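Local coordinates for protein UDP-glucose 6-dehydrogenase (Pyrobaculum islandicum, PDB 3VTF) that probably oxidises UDP-glucose to UDP-glucuronate in two NAD(+)-dependent steps, and binds UDP-glucose, at residues A[55-60]-A[85-90]; A[234-239]-A[307-312]; A[254-259]-A[274-279]. One frame throughout, in Å; residues are numbered along the deposited sequence.

Contact 1. Residues A[55-60]-A[85-90]; sequences SIVERL and LSFAES
Val57 and Leu60, about one turn apart on helix 54-61, pack against Phe87 of strand 85-87. Both elements belong to the Rossmann-type NAD binding domain. Strand 85-87 is an outermost strand of its sheet within this chain and pairs with strand 46-50. The tight part of the contact is apolar and buried. CG1 of Val57 lies 3.7 Å from CB of Phe87. With CG1 anti to the backbone N (chi1 169°), it is this methyl that is presented to Phe87, and the two side chains run antiparallel alongside each other. Leu60 instead lies roughly perpendicular to the Phe87 side chain. Its CB comes within 3.8 Å of CZ of Phe87. The same CB makes an off-centre CH-pi contact, 4.3 Å from the centroid of the Phe87 ring and 29° off its normal. CD1 of Leu60 adds a touch at 4.0 Å from CE1 of Phe87. Helix 72-81 joins this core through Leu80, which touches Phe87, and Leu76, which touches Leu60. Val57 also lies close to Asp51, a predicted NAD(+) binding residue.

Beyond Phe87 the contact thins out. Ala88 turns its CB away, and its carbonyl O is 4.5 Å from CG1 of Val57. Glu89 is exposed and points away, but its OE2 makes a salt bridge with Arg61. Arg61 also donates to the backbone O of Phe87. Elsewhere on the helix, Arg59 folds back along its own turn instead of meeting the strand. The backbone N of Arg59 donates to the backbone O of Ser55 at 3.0 Å. Arg59 NE is a second donor to Ser55 O at 3.3 Å, nearly straight at 169°, with that oxygen in the guanidinium plane and NE above the carbonyl plane.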
loop_
_atom_site.group_PDB
_atom_site.type_symbol
_atom_site.label_atom_id
_atom_site.label_comp_id
_atom_site.label_asym_id
_atom_site.label_seq_id
_atom_site.Cartn_x
_atom_site.Cartn_y
_atom_site.Cartn_z
ATOM N N SER A 55 22.918 33.837 6.478
ATOM C CA SER A 55 23.988 32.962 7.019
ATOM C C SER A 55 24.047 31.608 6.282
ATOM O O SER A 55 25.118 30.955 6.176
ATOM C CB SER A 55 23.898 32.782 8.535
ATOM O OG SER A 55 22.911 31.842 8.857
ATOM N N ILE A 56 22.909 31.159 5.749
ATOM C CA ILE A 56 22.953 29.960 4.911
ATOM C C ILE A 56 23.738 30.253 3.674
ATOM O O ILE A 56 24.580 29.478 3.299
ATOM C CB ILE A 56 21.511 29.488 4.586
ATOM C CG1 ILE A 56 20.908 28.938 5.879
ATOM C CG2 ILE A 56 21.535 28.403 3.525
ATOM C CD1 ILE A 56 19.429 28.471 5.772
ATOM N N VAL A 57 23.439 31.367 2.987
ATOM C CA VAL A 57 24.171 31.681 1.773
ATOM C C VAL A 57 25.715 31.800 2.020
ATOM O O VAL A 57 26.536 31.294 1.193
ATOM C CB VAL A 57 23.662 32.969 1.104
ATOM C CG1 VAL A 57 24.611 33.441 -0.029
ATOM C CG2 VAL A 57 22.212 32.776 0.637
ATOM N N GLU A 58 26.084 32.480 3.104
ATOM C CA GLU A 58 27.477 32.717 3.464
ATOM C C GLU A 58 28.199 31.401 3.721
ATOM O O GLU A 58 29.319 31.218 3.295
ATOM C CB GLU A 58 27.581 33.580 4.730
ATOM C CG GLU A 58 27.275 35.062 4.575
ATOM C CD GLU A 58 27.337 35.807 5.901
ATOM O OE1 GLU A 58 26.308 36.364 6.343
ATOM O OE2 GLU A 58 28.425 35.824 6.510
ATOM N N ARG A 59 27.547 30.498 4.440
ATOM C CA ARG A 59 28.119 29.186 4.695
ATOM C C ARG A 59 28.288 28.350 3.437
ATOM O O ARG A 59 29.324 27.740 3.241
ATOM C CB ARG A 59 27.298 28.436 5.738
ATOM C CG ARG A 59 27.726 28.735 7.163
ATOM C CD ARG A 59 26.912 27.963 8.175
ATOM N NE ARG A 59 25.561 28.476 8.258
ATOM C CZ ARG A 59 24.655 28.046 9.117
ATOM N NH1 ARG A 59 23.438 28.579 9.125
ATOM N NH2 ARG A 59 24.971 27.080 9.963
ATOM N N LEU A 60 27.269 28.349 2.587
ATOM C CA LEU A 60 27.290 27.605 1.338
ATOM C C LEU A 60 28.359 28.134 0.369
ATOM O O LEU A 60 29.011 27.366 -0.318
ATOM C CB LEU A 60 25.902 27.527 0.697
ATOM C CG LEU A 60 24.809 26.687 1.355
ATOM C CD1 LEU A 60 23.489 26.878 0.631
ATOM C CD2 LEU A 60 25.170 25.217 1.403
ATOM N N LEU A 85 28.291 26.982 -9.919
ATOM C CA LEU A 85 27.359 27.313 -8.859
ATOM C C LEU A 85 27.718 28.588 -8.184
ATOM O O LEU A 85 28.826 28.690 -7.665
ATOM C CB LEU A 85 27.399 26.203 -7.757
ATOM C CG LEU A 85 26.566 26.358 -6.479
ATOM C CD1 LEU A 85 25.052 26.596 -6.864
ATOM C CD2 LEU A 85 26.672 25.064 -5.636
ATOM N N SER A 86 26.776 29.527 -8.034
ATOM C CA SER A 86 27.047 30.732 -7.278
ATOM C C SER A 86 25.814 31.072 -6.497
ATOM O O SER A 86 24.737 30.447 -6.678
ATOM C CB SER A 86 27.397 31.921 -8.235
ATOM O OG SER A 86 26.344 32.126 -9.186
ATOM N N PHE A 87 25.915 32.073 -5.633
ATOM C CA PHE A 87 24.731 32.493 -4.895
ATOM C C PHE A 87 24.464 33.993 -5.018
ATOM O O PHE A 87 25.440 34.793 -5.016
ATOM C CB PHE A 87 24.870 32.084 -3.419
ATOM C CG PHE A 87 25.044 30.627 -3.248
ATOM C CD1 PHE A 87 23.918 29.783 -3.142
ATOM C CD2 PHE A 87 26.319 30.045 -3.321
ATOM C CE1 PHE A 87 24.094 28.399 -3.045
ATOM C CE2 PHE A 87 26.495 28.654 -3.201
ATOM C CZ PHE A 87 25.388 27.835 -3.053
ATOM N N ALA A 88 23.179 34.395 -5.093
ATOM C CA ALA A 88 22.860 35.820 -5.406
ATOM C C ALA A 88 22.707 36.589 -4.108
ATOM O O ALA A 88 22.552 35.992 -3.061
ATOM C CB ALA A 88 21.586 35.990 -6.270
ATOM N N GLU A 89 22.699 37.929 -4.212
ATOM C CA GLU A 89 22.411 38.797 -3.057
ATOM C C GLU A 89 20.928 38.984 -2.876
ATOM O O GLU A 89 20.487 39.458 -1.825
ATOM C CB GLU A 89 23.071 40.198 -3.266
ATOM C CG GLU A 89 24.575 40.141 -3.301
ATOM C CD GLU A 89 25.110 39.599 -1.985
ATOM O OE1 GLU A 89 24.593 39.945 -0.892
ATOM O OE2 GLU A 89 26.051 38.786 -2.038
ATOM N N SER A 90 20.102 38.598 -3.877
ATOM C CA SER A 90 18.654 38.708 -3.640
ATOM C C SER A 90 17.926 37.689 -4.529
ATOM O O SER A 90 18.521 37.218 -5.475
ATOM C CB SER A 90 18.114 40.132 -3.960
ATOM O OG SER A 90 18.113 40.333 -5.329
#

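Contact 2. Residues A[234-239]-A[307-312]; sequences FLALKI and KAVLRV. With UPG (uridine-5'-diphosphate-glucose), chain B.
Val309 on helix 304-328 fits against Ala236 and Leu237 of helix 221-251. Its CB points toward that helix and forks there. CG1 of Val309, anti to the backbone N (chi1 171°), ends 3.8 Å from the carbonyl O of Ala236. CG1 of Val309 is also 4.1 Å from CB of Ala236. The other branch, CG2 of Val309, rests on Leu237, 3.8 Å from its CA, with CB of Leu237 just beside. One forked side chain thus straddles two successive residues, and the backbones come close: the CA atoms of Leu237 and Val309 are 5.5 Å apart. Side chain meets side chain only through apolar atoms, but nearby the backbone O of Val309 is hydrogen-bonded to Ser240 OG.

Leu237 also packs on Leu237 of the second subunit, and Phe234 on Phe234 of that subunit. Ile239, on another part of the helix surface, faces the uridine of the bound UDP-glucose. Ile239 CD1 is 3.6 Å from N1 of the ligand, and its CG2 touches ligand O2. Such a long helix, shared by dimer interface and substrate pocket, is typical of the all-helical central domain in the UDP-glucose/GDP-mannose dehydrogenase family.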
loop_
_atom_site.group_PDB
_atom_site.type_symbol
_atom_site.label_atom_id
_atom_site.label_comp_id
_atom_site.label_asym_id
_atom_site.label_seq_id
_atom_site.Cartn_x
_atom_site.Cartn_y
_atom_site.Cartn_z
ATOM N N PHE A 234 0.549 7.620 0.542
ATOM C CA PHE A 234 0.547 6.136 0.431
ATOM C C PHE A 234 1.680 5.482 1.225
ATOM O O PHE A 234 1.451 4.456 1.898
ATOM C CB PHE A 234 0.585 5.639 -1.027
ATOM C CG PHE A 234 0.474 4.140 -1.143
ATOM C CD1 PHE A 234 -0.753 3.509 -0.940
ATOM C CD2 PHE A 234 1.618 3.398 -1.378
ATOM C CE1 PHE A 234 -0.827 2.110 -0.992
ATOM C CE2 PHE A 234 1.558 1.997 -1.421
ATOM C CZ PHE A 234 0.365 1.374 -1.231
ATOM N N LEU A 235 2.860 6.097 1.230
ATOM C CA LEU A 235 3.949 5.586 2.096
ATOM C C LEU A 235 3.583 5.658 3.578
ATOM O O LEU A 235 3.857 4.720 4.360
ATOM C CB LEU A 235 5.247 6.315 1.834
ATOM C CG LEU A 235 5.786 6.051 0.387
ATOM C CD1 LEU A 235 6.805 7.104 -0.061
ATOM C CD2 LEU A 235 6.401 4.643 0.276
ATOM N N ALA A 236 3.014 6.791 3.988
ATOM C CA ALA A 236 2.554 6.926 5.367
ATOM C C ALA A 236 1.500 5.866 5.695
ATOM O O ALA A 236 1.489 5.307 6.806
ATOM C CB ALA A 236 2.009 8.377 5.591
ATOM N N LEU A 237 0.643 5.558 4.705
ATOM C CA LEU A 237 -0.405 4.569 4.842
ATOM C C LEU A 237 0.215 3.177 5.041
ATOM O O LEU A 237 -0.318 2.364 5.840
ATOM C CB LEU A 237 -1.337 4.581 3.591
ATOM C CG LEU A 237 -2.376 3.519 3.337
ATOM C CD1 LEU A 237 -3.383 3.824 2.198
ATOM C CD2 LEU A 237 -1.642 2.300 2.828
ATOM N N LYS A 238 1.271 2.847 4.280
ATOM C CA LYS A 238 1.917 1.521 4.524
ATOM C C LYS A 238 2.394 1.428 5.909
ATOM O O LYS A 238 2.285 0.326 6.479
ATOM C CB LYS A 238 3.111 1.237 3.580
ATOM C CG LYS A 238 2.703 1.399 2.105
ATOM C CD LYS A 238 3.607 0.745 0.994
ATOM C CE LYS A 238 4.290 -0.586 1.373
ATOM N NZ LYS A 238 5.083 -1.191 0.193
ATOM N N ILE A 239 3.049 2.491 6.420
ATOM C CA ILE A 239 3.578 2.478 7.781
ATOM C C ILE A 239 2.411 2.277 8.813
ATOM O O ILE A 239 2.506 1.450 9.743
ATOM C CB ILE A 239 4.323 3.792 8.065
ATOM C CG1 ILE A 239 5.566 3.887 7.136
ATOM C CG2 ILE A 239 4.841 3.852 9.487
ATOM C CD1 ILE A 239 6.227 5.257 7.165
ATOM N N LYS A 307 -7.386 10.071 7.026
ATOM C CA LYS A 307 -7.563 10.384 8.494
ATOM C C LYS A 307 -7.179 9.170 9.377
ATOM O O LYS A 307 -6.541 9.332 10.397
ATOM C CB LYS A 307 -9.046 10.770 8.765
ATOM C CG LYS A 307 -9.351 12.218 8.174
ATOM C CD LYS A 307 -10.683 12.800 8.749
ATOM C CE LYS A 307 -11.809 11.823 8.565
ATOM N NZ LYS A 307 -13.181 12.352 8.898
ATOM N N ALA A 308 -7.534 7.981 8.950
ATOM C CA ALA A 308 -7.174 6.765 9.732
ATOM C C ALA A 308 -5.704 6.609 9.832
ATOM O O ALA A 308 -5.148 6.274 10.956
ATOM C CB ALA A 308 -7.894 5.497 9.220
ATOM N N VAL A 309 -5.014 6.966 8.718
ATOM C CA VAL A 309 -3.559 6.892 8.708
ATOM C C VAL A 309 -2.981 7.711 9.803
ATOM O O VAL A 309 -2.020 7.296 10.515
ATOM C CB VAL A 309 -3.012 7.390 7.315
ATOM C CG1 VAL A 309 -1.526 7.524 7.385
ATOM C CG2 VAL A 309 -3.447 6.362 6.290
ATOM N N LEU A 310 -3.479 8.944 9.924
ATOM C CA LEU A 310 -2.966 9.848 10.964
ATOM C C LEU A 310 -3.433 9.446 12.375
ATOM O O LEU A 310 -2.679 9.624 13.340
ATOM C CB LEU A 310 -3.428 11.313 10.716
ATOM C CG LEU A 310 -2.494 12.265 9.974
ATOM C CD1 LEU A 310 -2.974 13.740 10.078
ATOM C CD2 LEU A 310 -1.024 12.145 10.436
ATOM N N ARG A 311 -4.662 8.944 12.507
ATOM C CA ARG A 311 -5.105 8.466 13.849
ATOM C C ARG A 311 -4.140 7.393 14.407
ATOM O O ARG A 311 -3.729 7.417 15.593
ATOM C CB ARG A 311 -6.479 7.903 13.693
ATOM C CG ARG A 311 -7.039 7.189 14.903
ATOM C CD ARG A 311 -8.427 6.544 14.651
ATOM N NE ARG A 311 -8.700 5.580 15.719
ATOM C CZ ARG A 311 -9.454 5.885 16.770
ATOM N NH1 ARG A 311 -9.971 7.105 16.820
ATOM N NH2 ARG A 311 -9.692 5.011 17.764
ATOM N N VAL A 312 -3.798 6.410 13.581
ATOM C CA VAL A 312 -2.843 5.358 14.029
ATOM C C VAL A 312 -1.527 5.984 14.366
ATOM O O VAL A 312 -0.956 5.710 15.401
ATOM C CB VAL A 312 -2.715 4.301 12.914
ATOM C CG1 VAL A 312 -1.525 3.336 13.198
ATOM C CG2 VAL A 312 -4.022 3.553 12.826
HETATM N N1 UPG B . 9.414 5.126 8.825
HETATM C C2 UPG B . 8.722 4.116 9.557
HETATM N N3 UPG B . 8.630 2.890 9.036
HETATM C C4 UPG B . 9.137 2.633 7.772
HETATM C C5 UPG B . 9.817 3.628 6.987
HETATM C C6 UPG B . 9.891 4.912 7.563
HETATM O O2 UPG B . 8.218 4.345 10.702
HETATM O O4 UPG B . 8.978 1.460 7.292
HETATM C C1C UPG B . 9.439 6.458 9.474
HETATM C C2C UPG B . 10.867 6.960 9.567
HETATM O O2C UPG B . 11.502 6.562 10.780
HETATM C C3C UPG B . 10.676 8.492 9.520
HETATM C C4C UPG B . 9.447 8.689 8.632
HETATM O O4C UPG B . 8.849 7.378 8.526
HETATM O O3C UPG B . 10.271 8.960 10.834
HETATM C C5C UPG B . 9.789 9.185 7.206
HETATM O O5C UPG B . 10.928 8.444 6.752
HETATM P PA UPG B . 11.572 8.771 5.228
HETATM O O1A UPG B . 10.528 8.444 4.112
HETATM O O2A UPG B . 13.023 8.225 5.200
HETATM O O3A UPG B . 11.887 10.336 5.440
HETATM P PB UPG B . 11.747 11.632 4.442
HETATM O O1B UPG B . 13.130 12.201 4.255
HETATM O O2B UPG B . 10.748 12.399 5.345
HETATM O O3B UPG B . 11.258 11.209 2.985
HETATM C "C1'" UPG B . 9.854 11.336 2.602
HETATM C "C2'" UPG B . 9.649 10.456 1.388
HETATM C "C3'" UPG B . 10.376 11.113 0.190
HETATM C "C4'" UPG B . 9.810 12.544 0.027
HETATM C "C5'" UPG B . 10.211 13.371 1.314
HETATM C "C6'" UPG B . 9.701 14.827 1.383
HETATM O "O2'" UPG B . 10.381 9.250 1.838
HETATM O "O3'" UPG B . 10.102 10.319 -0.947
HETATM O "O4'" UPG B . 10.498 13.143 -1.092
HETATM O "O5'" UPG B . 9.467 12.689 2.364
HETATM O "O6'" UPG B . 8.460 14.947 0.647
#

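Contact 3. Residues A[254-259]-A[274-279]; sequences VDTYRV and FGAGLG. With UPG (uridine-5'-diphosphate-glucose), chain B.
Tyr257 sets its CG anti to the carbonyl carbon (chi1 -85°), and this carries the phenol across to Gly275 and Ala276. Thr256 places CG2 anti to the backbone N, which brings that methyl to 4.0 Å from CB of Ala276. The two segments join the start of helix 256-264 to the uracil-binding loop of the central domain. Gly275 is the centre of an inverse gamma turn in that loop.

The key bond is polar. Tyr257 OH donates to the carbonyl O of Ala276 at 2.6 Å. The hydroxyl lies in the plane of that carbonyl, on a lone pair of the Ala276 O, with a C=O...donor angle of 142°. The oxygen in turn sits at the edge of the phenol ring, near its plane. CE2 of Tyr257 adds an apolar touch at 4.0 Å from CB of Ala276. Outside the two segments, Tyr428 stacks on the Tyr257 ring and Trp443 meets it edge-to-face. A phenylalanine in place of Tyr257 would probably leave the Ala276 carbonyl without this mate and the loop beside the uracil less firmly fixed.

The helix start is held by Asp255 at the N-cap. Its OD1 accepts from Arg258 N at 3.3 Å, and from Tyr257 N in a weak, bent bond. The hydroxyl of Thr256 turns elsewhere, to the backbone O of Ala442.

On the ligand side Gly275 reads the uracil with its backbone alone. A CB on this residue would come 2.6 Å from O4 of the ligand and clash. Gly275 N donates to ligand O4 at 2.9 Å. The return bond is straighter: ligand N3 donates to Gly275 O at 3.0 Å and 171°.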
loop_
_atom_site.group_PDB
_atom_site.type_symbol
_atom_site.label_atom_id
_atom_site.label_comp_id
_atom_site.label_asym_id
_atom_site.label_seq_id
_atom_site.Cartn_x
_atom_site.Cartn_y
_atom_site.Cartn_z
ATOM N N VAL A 254 2.672 -12.524 18.209
ATOM C CA VAL A 254 3.323 -12.796 16.936
ATOM C C VAL A 254 4.270 -11.657 16.513
ATOM O O VAL A 254 4.061 -10.481 16.893
ATOM C CB VAL A 254 2.138 -12.883 15.865
ATOM C CG1 VAL A 254 2.534 -12.415 14.492
ATOM C CG2 VAL A 254 1.508 -14.278 15.904
ATOM N N ASP A 255 5.213 -11.989 15.625
ATOM C CA ASP A 255 6.250 -11.057 15.180
ATOM C C ASP A 255 5.770 -10.377 13.849
ATOM O O ASP A 255 5.769 -10.967 12.779
ATOM C CB ASP A 255 7.612 -11.758 14.985
ATOM C CG ASP A 255 8.733 -10.747 14.636
ATOM O OD1 ASP A 255 8.526 -9.720 13.940
ATOM O OD2 ASP A 255 9.814 -10.880 15.180
ATOM N N THR A 256 5.347 -9.141 13.976
ATOM C CA THR A 256 4.776 -8.397 12.796
ATOM C C THR A 256 5.794 -8.267 11.641
ATOM O O THR A 256 5.415 -8.260 10.471
ATOM C CB THR A 256 4.555 -6.984 13.325
ATOM O OG1 THR A 256 3.619 -7.080 14.437
ATOM C CG2 THR A 256 3.962 -6.057 12.229
ATOM N N TYR A 257 7.085 -8.128 11.974
ATOM C CA TYR A 257 8.090 -8.018 10.880
ATOM C C TYR A 257 8.205 -9.291 10.086
ATOM O O TYR A 257 8.308 -9.270 8.827
ATOM C CB TYR A 257 9.433 -7.578 11.460
ATOM C CG TYR A 257 9.551 -6.074 11.616
ATOM C CD1 TYR A 257 10.419 -5.334 10.802
ATOM C CD2 TYR A 257 8.842 -5.416 12.557
ATOM C CE1 TYR A 257 10.532 -3.908 10.940
ATOM C CE2 TYR A 257 8.930 -4.027 12.722
ATOM C CZ TYR A 257 9.751 -3.290 11.860
ATOM O OH TYR A 257 9.873 -1.960 12.081
ATOM N N ARG A 258 8.098 -10.448 10.760
ATOM C CA ARG A 258 8.102 -11.692 9.980
ATOM C C ARG A 258 6.816 -11.818 9.119
ATOM O O ARG A 258 6.793 -12.400 8.031
ATOM C CB ARG A 258 8.089 -12.864 11.000
ATOM C CG ARG A 258 7.990 -14.264 10.327
ATOM C CD ARG A 258 9.186 -14.519 9.362
ATOM N NE ARG A 258 9.477 -15.942 9.028
ATOM C CZ ARG A 258 10.233 -16.320 7.995
ATOM N NH1 ARG A 258 10.766 -15.420 7.157
ATOM N NH2 ARG A 258 10.473 -17.596 7.772
ATOM N N VAL A 259 5.702 -11.286 9.622
ATOM C CA VAL A 259 4.442 -11.357 8.830
ATOM C C VAL A 259 4.651 -10.545 7.536
ATOM O O VAL A 259 4.311 -11.016 6.421
ATOM C CB VAL A 259 3.268 -10.794 9.657
ATOM C CG1 VAL A 259 2.044 -10.522 8.760
ATOM C CG2 VAL A 259 2.965 -11.799 10.842
ATOM N N PHE A 274 6.982 -1.237 5.374
ATOM C CA PHE A 274 6.103 -1.868 6.385
ATOM C C PHE A 274 6.864 -1.967 7.717
ATOM O O PHE A 274 6.617 -2.892 8.489
ATOM C CB PHE A 274 5.697 -3.288 5.930
ATOM C CG PHE A 274 4.730 -3.331 4.811
ATOM C CD1 PHE A 274 3.465 -2.620 4.903
ATOM C CD2 PHE A 274 4.950 -4.126 3.718
ATOM C CE1 PHE A 274 2.520 -2.703 3.939
ATOM C CE2 PHE A 274 3.986 -4.201 2.730
ATOM C CZ PHE A 274 2.755 -3.542 2.837
ATOM N N GLY A 275 7.683 -0.970 8.045
ATOM C CA GLY A 275 8.389 -0.992 9.306
ATOM C C GLY A 275 7.526 -0.463 10.450
ATOM O O GLY A 275 7.563 0.739 10.796
ATOM N N ALA A 276 6.797 -1.388 11.071
ATOM C CA ALA A 276 5.920 -1.057 12.180
ATOM C C ALA A 276 6.794 -0.479 13.285
ATOM O O ALA A 276 7.992 -0.735 13.347
ATOM C CB ALA A 276 5.277 -2.357 12.660
ATOM N N GLY A 277 6.208 0.329 14.144
ATOM C CA GLY A 277 6.927 0.925 15.288
ATOM C C GLY A 277 6.266 2.211 15.725
ATOM O O GLY A 277 5.037 2.295 15.760
ATOM N N LEU A 278 7.085 3.181 16.134
ATOM C CA LEU A 278 6.540 4.403 16.721
ATOM C C LEU A 278 5.841 5.314 15.745
ATOM O O LEU A 278 5.216 6.301 16.168
ATOM C CB LEU A 278 7.655 5.214 17.385
ATOM C CG LEU A 278 8.239 4.719 18.684
ATOM C CD1 LEU A 278 9.185 5.851 19.147
ATOM C CD2 LEU A 278 7.084 4.683 19.662
ATOM N N GLY A 279 5.960 5.009 14.461
ATOM C CA GLY A 279 5.256 5.775 13.391
ATOM C C GLY A 279 6.181 6.697 12.641
ATOM O O GLY A 279 7.419 6.680 12.882
HETATM N N1 UPG B . 9.414 5.126 8.825
HETATM C C2 UPG B . 8.722 4.116 9.557
HETATM N N3 UPG B . 8.630 2.890 9.036
HETATM C C4 UPG B . 9.137 2.633 7.772
HETATM C C5 UPG B . 9.817 3.628 6.987
HETATM C C6 UPG B . 9.891 4.912 7.563
HETATM O O2 UPG B . 8.218 4.345 10.702
HETATM O O4 UPG B . 8.978 1.460 7.292
HETATM C C1C UPG B . 9.439 6.458 9.474
HETATM C C2C UPG B . 10.867 6.960 9.567
HETATM O O2C UPG B . 11.502 6.562 10.780
HETATM C C3C UPG B . 10.676 8.492 9.520
HETATM C C4C UPG B . 9.447 8.689 8.632
HETATM O O4C UPG B . 8.849 7.378 8.526
HETATM O O3C UPG B . 10.271 8.960 10.834
HETATM C C5C UPG B . 9.789 9.185 7.206
HETATM O O5C UPG B . 10.928 8.444 6.752
HETATM P PA UPG B . 11.572 8.771 5.228
HETATM O O1A UPG B . 10.528 8.444 4.112
HETATM O O2A UPG B . 13.023 8.225 5.200
HETATM O O3A UPG B . 11.887 10.336 5.440
HETATM P PB UPG B . 11.747 11.632 4.442
HETATM O O1B UPG B . 13.130 12.201 4.255
HETATM O O2B UPG B . 10.748 12.399 5.345
HETATM O O3B UPG B . 11.258 11.209 2.985
HETATM C "C1'" UPG B . 9.854 11.336 2.602
HETATM C "C2'" UPG B . 9.649 10.456 1.388
HETATM C "C3'" UPG B . 10.376 11.113 0.190
HETATM C "C4'" UPG B . 9.810 12.544 0.027
HETATM C "C5'" UPG B . 10.211 13.371 1.314
HETATM C "C6'" UPG B . 9.701 14.827 1.383
HETATM O "O2'" UPG B . 10.381 9.250 1.838
HETATM O "O3'" UPG B . 10.102 10.319 -0.947
HETATM O "O4'" UPG B . 10.498 13.143 -1.092
HETATM O "O5'" UPG B . 9.467 12.689 2.364
HETATM O "O6'" UPG B . 8.460 14.947 0.647
#

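Overall arrangement
Contact 1 stands apart in the NAD binding domain. Its nearest atoms are about 25 Å from those of contact 2 and about 26 Å from those of contact 3. Contacts 2 and 3 share the central domain, and their centres are about 14 Å apart. They touch directly where Lys238 O meets Phe274 CD1 at 3.5 Å. Both also reach the bound UDP-glucose and the second subunit, whereas contact 1 touches no other chain of the assembly. Contacts 1 and 2 are buried and mainly apolar, one helix on strand, the other helix on helix. Contact 3 is only partly buried. It joins a helix start to a loop, and a hydrogen bond crosses it beside some apolar packing.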